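Local structure of 3,4-dihydroxy-2-butanone 4-phosphate synthase (Acinetobacter baumannii, 6MNZ) at residues Ile20-Gly31 against Thr171-Glu179; Met48-Thr59 against Pro158-Glu168. The protein probably converts D-ribulose 5-phosphate to formate and 3,4-dihydroxy-2-butanone 4-phosphate, a step of riboflavin biosynthesis that uses magnesium or manganese. All blocks are in the same frame, centred on the assembly; numbering follows the deposited sequence.

Contact 1. Residues Ile20-Gly31 against Thr171-Glu179; sequences ILMDDEDRENEG and TMARRADLE. With SO4 (sulfate ion), chain C; SO4 (sulfate ion), chain E.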
# COMPACT_ATOMS: atom_id res chain seq x y z
N ILE A 20 -3.21 33.25 -1.81
CA ILE A 20 -2.00 32.45 -1.61
C ILE A 20 -2.29 31.40 -0.55
O ILE A 20 -2.89 31.70 0.49
CB ILE A 20 -0.82 33.34 -1.21
CG1 ILE A 20 -0.49 34.33 -2.32
CG2 ILE A 20 0.40 32.49 -0.89
CD1 ILE A 20 0.45 35.44 -1.90
N LEU A 21 -1.91 30.16 -0.84
CA LEU A 21 -2.10 29.04 0.08
C LEU A 21 -0.75 28.39 0.33
O LEU A 21 -0.09 27.93 -0.61
CB LEU A 21 -3.09 28.02 -0.49
CG LEU A 21 -4.54 28.15 0.00
CD1 LEU A 21 -5.45 27.20 -0.77
CD2 LEU A 21 -4.64 27.89 1.50
N MET A 22 -0.38 28.28 1.60
CA MET A 22 0.81 27.56 2.01
C MET A 22 0.42 26.19 2.55
O MET A 22 -0.56 26.06 3.29
CB MET A 22 1.58 28.33 3.08
CG MET A 22 2.07 29.69 2.63
SD MET A 22 3.03 30.54 3.91
CE MET A 22 1.73 31.42 4.77
N ASP A 23 1.25 25.19 2.24
CA ASP A 23 1.15 23.91 2.90
C ASP A 23 2.08 23.88 4.11
O ASP A 23 2.74 24.86 4.45
CB ASP A 23 1.48 22.78 1.92
CG ASP A 23 2.95 22.75 1.56
OD1 ASP A 23 3.60 23.82 1.60
OD2 ASP A 23 3.51 21.63 1.50
N ASP A 24 2.05 22.76 4.84
CA ASP A 24 2.83 22.64 6.06
C ASP A 24 4.29 22.94 5.80
O ASP A 24 4.85 22.57 4.76
CB ASP A 24 2.67 21.23 6.65
CG ASP A 24 1.37 21.07 7.41
OD1 ASP A 24 0.45 21.88 7.21
OD2 ASP A 24 1.28 20.14 8.25
N GLU A 25 4.92 23.66 6.73
CA GLU A 25 6.30 24.09 6.54
C GLU A 25 7.22 22.90 6.32
O GLU A 25 8.30 23.07 5.75
CB GLU A 25 6.76 24.90 7.76
CG GLU A 25 8.25 25.20 7.82
CD GLU A 25 8.69 25.66 9.20
OE1 GLU A 25 9.52 24.97 9.82
OE2 GLU A 25 8.19 26.71 9.66
N ASP A 26 6.80 21.69 6.71
CA ASP A 26 7.63 20.51 6.57
C ASP A 26 7.18 19.58 5.45
O ASP A 26 7.61 18.42 5.43
CB ASP A 26 7.66 19.74 7.90
CG ASP A 26 6.28 19.31 8.36
OD1 ASP A 26 5.35 20.14 8.27
OD2 ASP A 26 6.19 18.28 9.06
N ARG A 27 6.19 19.97 4.64
CA ARG A 27 5.79 19.10 3.54
C ARG A 27 6.37 19.48 2.18
O ARG A 27 7.43 18.97 1.80
CB ARG A 27 4.26 19.08 3.44
CG ARG A 27 3.71 18.15 2.38
CD ARG A 27 2.20 18.28 2.25
NE ARG A 27 1.68 17.56 1.09
CZ ARG A 27 1.63 18.05 -0.14
NH1 ARG A 27 2.00 19.30 -0.39
NH2 ARG A 27 1.16 17.30 -1.13
N GLU A 28 5.91 20.61 1.66
CA GLU A 28 6.53 21.28 0.52
C GLU A 28 7.05 22.66 0.90
O GLU A 28 8.11 23.07 0.41
CB GLU A 28 5.54 21.44 -0.64
CG GLU A 28 5.13 20.16 -1.35
CD GLU A 28 4.20 20.43 -2.52
OE1 GLU A 28 3.88 19.48 -3.26
OE2 GLU A 28 3.77 21.59 -2.68
N ASN A 29 6.33 23.37 1.77
CA ASN A 29 6.77 24.66 2.27
C ASN A 29 6.81 25.69 1.14
O ASN A 29 7.79 26.42 0.97
CB ASN A 29 8.13 24.53 2.96
CG ASN A 29 8.47 25.73 3.81
OD1 ASN A 29 7.58 26.45 4.27
ND2 ASN A 29 9.76 26.02 3.93
N GLU A 30 5.71 25.77 0.40
CA GLU A 30 5.60 26.66 -0.75
C GLU A 30 4.29 27.42 -0.67
O GLU A 30 3.29 26.92 -0.15
CB GLU A 30 5.69 25.87 -2.06
CG GLU A 30 7.05 25.24 -2.32
CD GLU A 30 7.11 24.46 -3.62
OE1 GLU A 30 6.04 24.17 -4.20
OE2 GLU A 30 8.22 24.05 -4.02
N GLY A 31 4.26 28.55 -1.37
CA GLY A 31 3.04 29.33 -1.55
C GLY A 31 2.59 29.26 -3.00
O GLY A 31 3.41 29.33 -3.92
N THR A 171 14.85 30.95 -5.93
CA THR A 171 14.47 29.92 -4.98
C THR A 171 13.02 30.10 -4.55
O THR A 171 12.32 31.02 -5.00
CB THR A 171 15.39 29.95 -3.75
OG1 THR A 171 15.26 31.21 -3.08
CG2 THR A 171 16.85 29.74 -4.16
N MET A 172 12.52 29.13 -3.79
CA MET A 172 11.11 29.06 -3.47
C MET A 172 10.77 30.04 -2.36
O MET A 172 11.47 30.11 -1.34
CB MET A 172 10.72 27.64 -3.05
CG MET A 172 10.94 26.59 -4.13
SD MET A 172 10.22 27.03 -5.73
CE MET A 172 8.54 27.45 -5.26
N ALA A 173 9.78 30.89 -2.61
CA ALA A 173 9.29 31.81 -1.58
C ALA A 173 8.76 31.03 -0.38
O ALA A 173 7.88 30.18 -0.52
CB ALA A 173 8.19 32.70 -2.17
N ARG A 174 9.31 31.33 0.79
CA ARG A 174 8.82 30.79 2.05
C ARG A 174 7.88 31.79 2.73
O ARG A 174 7.62 32.88 2.21
CB ARG A 174 9.99 30.42 2.97
CG ARG A 174 11.11 29.68 2.26
CD ARG A 174 10.59 28.49 1.47
NE ARG A 174 11.67 27.65 0.98
CZ ARG A 174 11.49 26.50 0.35
NH1 ARG A 174 10.27 26.05 0.10
NH2 ARG A 174 12.54 25.76 0.01
N ARG A 175 7.36 31.39 3.89
CA ARG A 175 6.34 32.18 4.58
C ARG A 175 6.73 33.66 4.63
O ARG A 175 5.95 34.53 4.21
CB ARG A 175 6.12 31.64 5.99
CG ARG A 175 5.05 32.37 6.79
CD ARG A 175 5.22 32.14 8.29
NE ARG A 175 6.46 32.74 8.81
CZ ARG A 175 6.86 32.65 10.07
NH1 ARG A 175 6.11 32.03 10.97
NH2 ARG A 175 8.02 33.18 10.44
N ALA A 176 7.95 33.95 5.09
CA ALA A 176 8.42 35.33 5.13
C ALA A 176 8.23 36.02 3.78
O ALA A 176 7.57 37.06 3.69
CB ALA A 176 9.89 35.36 5.54
N ASP A 177 8.77 35.42 2.71
CA ASP A 177 8.68 36.04 1.40
C ASP A 177 7.26 36.01 0.85
O ASP A 177 6.85 36.94 0.14
CB ASP A 177 9.64 35.34 0.43
CG ASP A 177 11.02 35.14 1.02
OD1 ASP A 177 11.83 36.09 0.98
OD2 ASP A 177 11.26 34.07 1.62
N LEU A 178 6.48 34.98 1.19
CA LEU A 178 5.10 34.92 0.73
C LEU A 178 4.25 36.00 1.39
O LEU A 178 3.42 36.64 0.73
CB LEU A 178 4.51 33.54 1.00
CG LEU A 178 5.18 32.35 0.31
CD1 LEU A 178 4.63 31.06 0.87
CD2 LEU A 178 4.98 32.39 -1.20
N GLU A 179 4.49 36.26 2.68
CA GLU A 179 3.74 37.31 3.37
C GLU A 179 3.98 38.67 2.72
O GLU A 179 3.04 39.44 2.49
CB GLU A 179 4.13 37.34 4.84
CG GLU A 179 3.61 36.18 5.66
CD GLU A 179 3.97 36.29 7.13
OE1 GLU A 179 5.08 36.78 7.43
OE2 GLU A 179 3.19 35.81 7.98
S SO4 C . 0.51 19.55 -4.14
O1 SO4 C . -0.91 19.25 -4.05
O2 SO4 C . 0.90 20.39 -3.01
O3 SO4 C . 0.77 20.26 -5.39
O4 SO4 C . 1.30 18.32 -4.11
S SO4 E . 15.79 27.29 -0.36
O1 SO4 E . 14.79 27.42 -1.41
O2 SO4 E . 15.26 27.82 0.90
O3 SO4 E . 16.13 25.88 -0.19
O4 SO4 E . 16.99 28.04 -0.73
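The acidic loop after strand 20-22, predicted to line the active site of the DHBP synthase domain, meets the start of helix 175-179 through R174, L178 and their partners N29, M22 and G31. R174, at the N-cap position, sends NH1 to the backbone O of N29 (2.7 Å, N-H...O 143°); the oxygen lies near the guanidinium plane, while NH1 stands above the carbonyl plane and not on a lone pair. The N29 amide runs nearly parallel to that guanidinium (planes 7° apart), with ND2 over one face. N29 CG is anti to the backbone N (chi1 -165°), which brings ND2 to 3.6 Å from R174 CD. R174 NH2 bonds weakly to a sulfate. L178 lays CD1 on G31 CA, while M22 CG slides past CD1 the opposite way and M22 SD, where the thioether bends, lies 3.8 Å from R175 CA. E30 leans its carboxylate on the methyl of M172, OE2 to CE 3.6 Å.

Within the loop, D23 gathers backbone N-H groups: OD1 takes E30 N nearly along its C-O axis, and OD2 takes E28 N on its syn lone pair (2.6 Å). R27 NH1 joins D23 and E28 in a salt-bridge network. R27 and E28 are predicted to bind ribulose 5-phosphate, and E28 both metal ions. A second sulfate, like the first probably from the crystallisation liquor, is held by R27 NH1 (O2, 3.0 Å) and NH2, and by H143 and T144, consistent with an anion-binding pocket.

Contact 2. Residues Met48-Thr59 against Pro158-Glu168; sequences MITHARGLVCLT and PASVICEIIKE. With SO4 (sulfate ion), chain F.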
# COMPACT_ATOMS: atom_id res chain seq x y z
N MET A 48 0.15 35.01 -13.19
CA MET A 48 0.76 33.84 -12.57
C MET A 48 2.14 33.57 -13.15
O MET A 48 3.13 33.48 -12.42
CB MET A 48 -0.15 32.63 -12.76
CG MET A 48 -1.34 32.61 -11.82
SD MET A 48 -2.22 31.04 -11.85
CE MET A 48 -2.96 31.03 -10.23
N ILE A 49 2.25 33.51 -14.48
CA ILE A 49 3.53 33.22 -15.12
C ILE A 49 4.53 34.35 -14.96
O ILE A 49 5.69 34.20 -15.36
CB ILE A 49 3.35 32.92 -16.62
CG1 ILE A 49 2.93 34.19 -17.38
CG2 ILE A 49 2.32 31.82 -16.82
CD1 ILE A 49 2.73 33.98 -18.86
N THR A 50 4.09 35.53 -14.50
CA THR A 50 4.94 36.70 -14.40
C THR A 50 5.50 36.89 -13.00
O THR A 50 6.70 37.12 -12.83
CB THR A 50 4.17 37.96 -14.82
OG1 THR A 50 3.55 37.74 -16.10
CG2 THR A 50 5.10 39.16 -14.90
N HIS A 51 4.64 36.91 -11.99
CA HIS A 51 5.03 37.27 -10.63
C HIS A 51 5.04 36.08 -9.68
O HIS A 51 5.52 36.21 -8.55
CB HIS A 51 4.09 38.35 -10.09
CG HIS A 51 3.95 39.53 -11.00
ND1 HIS A 51 4.97 40.44 -11.19
CD2 HIS A 51 2.99 39.85 -11.89
CE1 HIS A 51 4.60 41.33 -12.10
NE2 HIS A 51 3.41 40.98 -12.55
N ALA A 52 4.66 34.89 -10.15
CA ALA A 52 4.88 33.64 -9.43
C ALA A 52 5.84 32.71 -10.15
O ALA A 52 6.72 32.11 -9.52
CB ALA A 52 3.54 32.94 -9.18
N ARG A 53 5.64 32.49 -11.45
CA ARG A 53 6.62 31.85 -12.31
C ARG A 53 6.88 30.40 -11.93
O ARG A 53 7.90 29.82 -12.34
CB ARG A 53 7.94 32.65 -12.31
CG ARG A 53 7.82 34.02 -12.97
CD ARG A 53 9.06 34.87 -12.75
NE ARG A 53 9.06 35.53 -11.45
CZ ARG A 53 9.87 35.20 -10.43
NH1 ARG A 53 10.77 34.24 -10.56
NH2 ARG A 53 9.76 35.85 -9.28
N GLY A 54 5.93 29.76 -11.26
CA GLY A 54 5.87 28.32 -11.19
C GLY A 54 5.07 27.72 -12.33
O GLY A 54 4.72 28.37 -13.32
N LEU A 55 4.76 26.44 -12.17
CA LEU A 55 3.88 25.74 -13.10
C LEU A 55 2.43 26.13 -12.83
O LEU A 55 1.90 25.88 -11.75
CB LEU A 55 4.05 24.23 -12.96
CG LEU A 55 5.03 23.54 -13.91
CD1 LEU A 55 5.22 22.08 -13.51
CD2 LEU A 55 4.54 23.64 -15.35
N VAL A 56 1.76 26.66 -13.86
CA VAL A 56 0.32 26.84 -13.81
C VAL A 56 -0.36 25.48 -13.94
O VAL A 56 -0.19 24.79 -14.95
CB VAL A 56 -0.15 27.80 -14.91
CG1 VAL A 56 -1.67 27.81 -15.00
CG2 VAL A 56 0.39 29.20 -14.63
N CYS A 57 -1.18 25.14 -12.96
CA CYS A 57 -1.86 23.85 -12.91
C CYS A 57 -3.33 24.07 -12.61
O CYS A 57 -3.75 25.19 -12.31
CB CYS A 57 -1.22 22.93 -11.86
SG CYS A 57 0.47 22.44 -12.25
N LEU A 58 -4.13 23.05 -12.93
CA LEU A 58 -5.59 23.14 -12.87
C LEU A 58 -6.10 21.97 -12.02
O LEU A 58 -6.08 20.82 -12.47
CB LEU A 58 -6.21 23.12 -14.26
CG LEU A 58 -7.72 22.88 -14.27
CD1 LEU A 58 -8.43 23.93 -13.43
CD2 LEU A 58 -8.28 22.83 -15.68
N THR A 59 -6.42 22.24 -10.76
CA THR A 59 -6.88 21.19 -9.87
C THR A 59 -8.30 20.76 -10.26
O THR A 59 -9.14 21.60 -10.57
CB THR A 59 -6.84 21.68 -8.43
OG1 THR A 59 -7.78 22.75 -8.26
CG2 THR A 59 -5.44 22.18 -8.08
N PRO A 158 -15.54 22.47 -8.11
CA PRO A 158 -14.35 22.22 -7.27
C PRO A 158 -13.07 22.26 -8.08
O PRO A 158 -12.35 21.25 -8.18
CB PRO A 158 -14.61 20.82 -6.69
CG PRO A 158 -16.07 20.57 -6.87
CD PRO A 158 -16.47 21.33 -8.09
N ALA A 159 -12.80 23.40 -8.72
CA ALA A 159 -11.70 23.53 -9.67
C ALA A 159 -11.00 24.85 -9.43
O ALA A 159 -11.64 25.90 -9.40
CB ALA A 159 -12.21 23.45 -11.11
N SER A 160 -9.67 24.80 -9.35
CA SER A 160 -8.87 25.99 -9.13
C SER A 160 -7.64 25.93 -10.02
O SER A 160 -7.20 24.85 -10.43
CB SER A 160 -8.44 26.13 -7.67
OG SER A 160 -7.39 25.23 -7.38
N VAL A 161 -7.05 27.10 -10.26
CA VAL A 161 -5.78 27.22 -10.97
C VAL A 161 -4.73 27.68 -9.98
O VAL A 161 -4.95 28.64 -9.23
CB VAL A 161 -5.88 28.19 -12.16
CG1 VAL A 161 -4.56 28.26 -12.91
CG2 VAL A 161 -7.02 27.78 -13.09
N ILE A 162 -3.61 26.95 -9.91
CA ILE A 162 -2.60 27.19 -8.88
C ILE A 162 -1.23 27.24 -9.53
O ILE A 162 -0.97 26.58 -10.54
CB ILE A 162 -2.65 26.12 -7.77
CG1 ILE A 162 -2.19 24.76 -8.30
CG2 ILE A 162 -4.06 26.02 -7.20
CD1 ILE A 162 -2.20 23.67 -7.25
N CYS A 163 -0.34 28.03 -8.93
CA CYS A 163 0.99 28.28 -9.47
C CYS A 163 1.94 28.56 -8.32
O CYS A 163 1.67 29.44 -7.50
CB CYS A 163 0.96 29.46 -10.45
SG CYS A 163 2.46 29.68 -11.44
N GLU A 164 3.09 27.89 -8.32
CA GLU A 164 4.07 28.09 -7.26
C GLU A 164 4.65 29.50 -7.33
O GLU A 164 4.93 30.03 -8.41
CB GLU A 164 5.19 27.06 -7.38
CG GLU A 164 4.75 25.62 -7.20
CD GLU A 164 4.38 24.96 -8.52
OE1 GLU A 164 3.88 25.67 -9.41
OE2 GLU A 164 4.81 23.81 -8.73
N ILE A 165 4.91 30.08 -6.16
CA ILE A 165 5.47 31.42 -6.05
C ILE A 165 6.97 31.29 -5.81
O ILE A 165 7.40 30.86 -4.74
CB ILE A 165 4.78 32.22 -4.93
CG1 ILE A 165 3.32 32.47 -5.29
CG2 ILE A 165 5.50 33.55 -4.69
CD1 ILE A 165 2.47 33.02 -4.16
N ILE A 166 7.76 31.64 -6.82
CA ILE A 166 9.21 31.51 -6.78
C ILE A 166 9.81 32.90 -6.65
O ILE A 166 9.46 33.81 -7.41
CB ILE A 166 9.75 30.80 -8.04
CG1 ILE A 166 8.97 29.51 -8.31
CG2 ILE A 166 11.23 30.49 -7.87
CD1 ILE A 166 9.37 28.81 -9.59
N LYS A 167 10.73 33.06 -5.70
CA LYS A 167 11.35 34.35 -5.48
C LYS A 167 12.03 34.84 -6.75
O LYS A 167 12.45 34.06 -7.61
CB LYS A 167 12.37 34.26 -4.34
CG LYS A 167 11.74 33.99 -2.98
CD LYS A 167 12.79 33.82 -1.89
CE LYS A 167 13.66 35.06 -1.77
NZ LYS A 167 14.35 35.14 -0.45
N GLU A 168 12.14 36.17 -6.87
CA GLU A 168 13.08 36.76 -7.82
C GLU A 168 14.45 36.10 -7.71
O GLU A 168 15.02 35.67 -8.72
CB GLU A 168 13.19 38.26 -7.57
CG GLU A 168 13.99 39.02 -8.62
CD GLU A 168 14.48 40.37 -8.12
OE1 GLU A 168 15.02 40.42 -6.99
OE2 GLU A 168 14.50 41.32 -8.92
S SO4 F . 7.78 40.51 -8.17
O1 SO4 F . 7.30 40.49 -9.54
O2 SO4 F . 6.65 40.44 -7.25
O3 SO4 F . 8.68 39.38 -7.94
O4 SO4 F . 8.51 41.76 -7.94
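This is a buried antiparallel strand pairing in the domain's mixed sheet, prolonged by contacts of A52 and R53 with residues 164-168. C57 and I162 form a hydrogen-bonded pair: C57 N reaches I162 O (2.8 Å), and I162 N returns to C57 O (3.0 Å). Next to them L58 and V161 are a non-hydrogen-bonded pair, V161 CG2 near L58 CD1. On the opposite face T59 OG1 and S160 OG share a hydrogen bond of 2.7 Å, and the T59 and I162 side chains cross at about a right angle, CG2 against CD1. M48 extends from helix 48-52 with SD against both V161 CG1 and C163 CB, its methyl CE on V161 O. C163 SG, anti to its own N (chi1 -169°), turns to G54 O (3.2 Å) and V56 CG2. I166 N bonds A52 O on an in-plane lone pair (2.9 Å), and R53 NH1 bonds K167 O weakly. L55 N makes a weak bond to OE1 of E164 (3.0 Å), a residue predicted to be essential for catalysis. Strand 127-131 lies beyond L58 and strand 31-36 beyond V161, while helix 101-112 covers the L58 and V161 face.

Overall arrangement
Contact 2 is the more buried of the two, built mainly from strand pairing and apolar side chains, whereas contact 1 is partly buried and mixes one apolar patch with charged groups, with one sulfate at the predicted active site. Both reach the same six-stranded sheet, and the 48-59/158-168 pairing is nested within the loop closed by 20-31 and 171-179. They join directly where G31 O accepts a probable hydrogen bond from I165 N, and where K167 NZ makes a salt bridge with D177 OD1. Strand 160-164 leads on to helix 175-184. Because strands 31-36 and 160-164 are sheet neighbours, E164 lies beside E30, and both contacts border the predicted catalytic pocket.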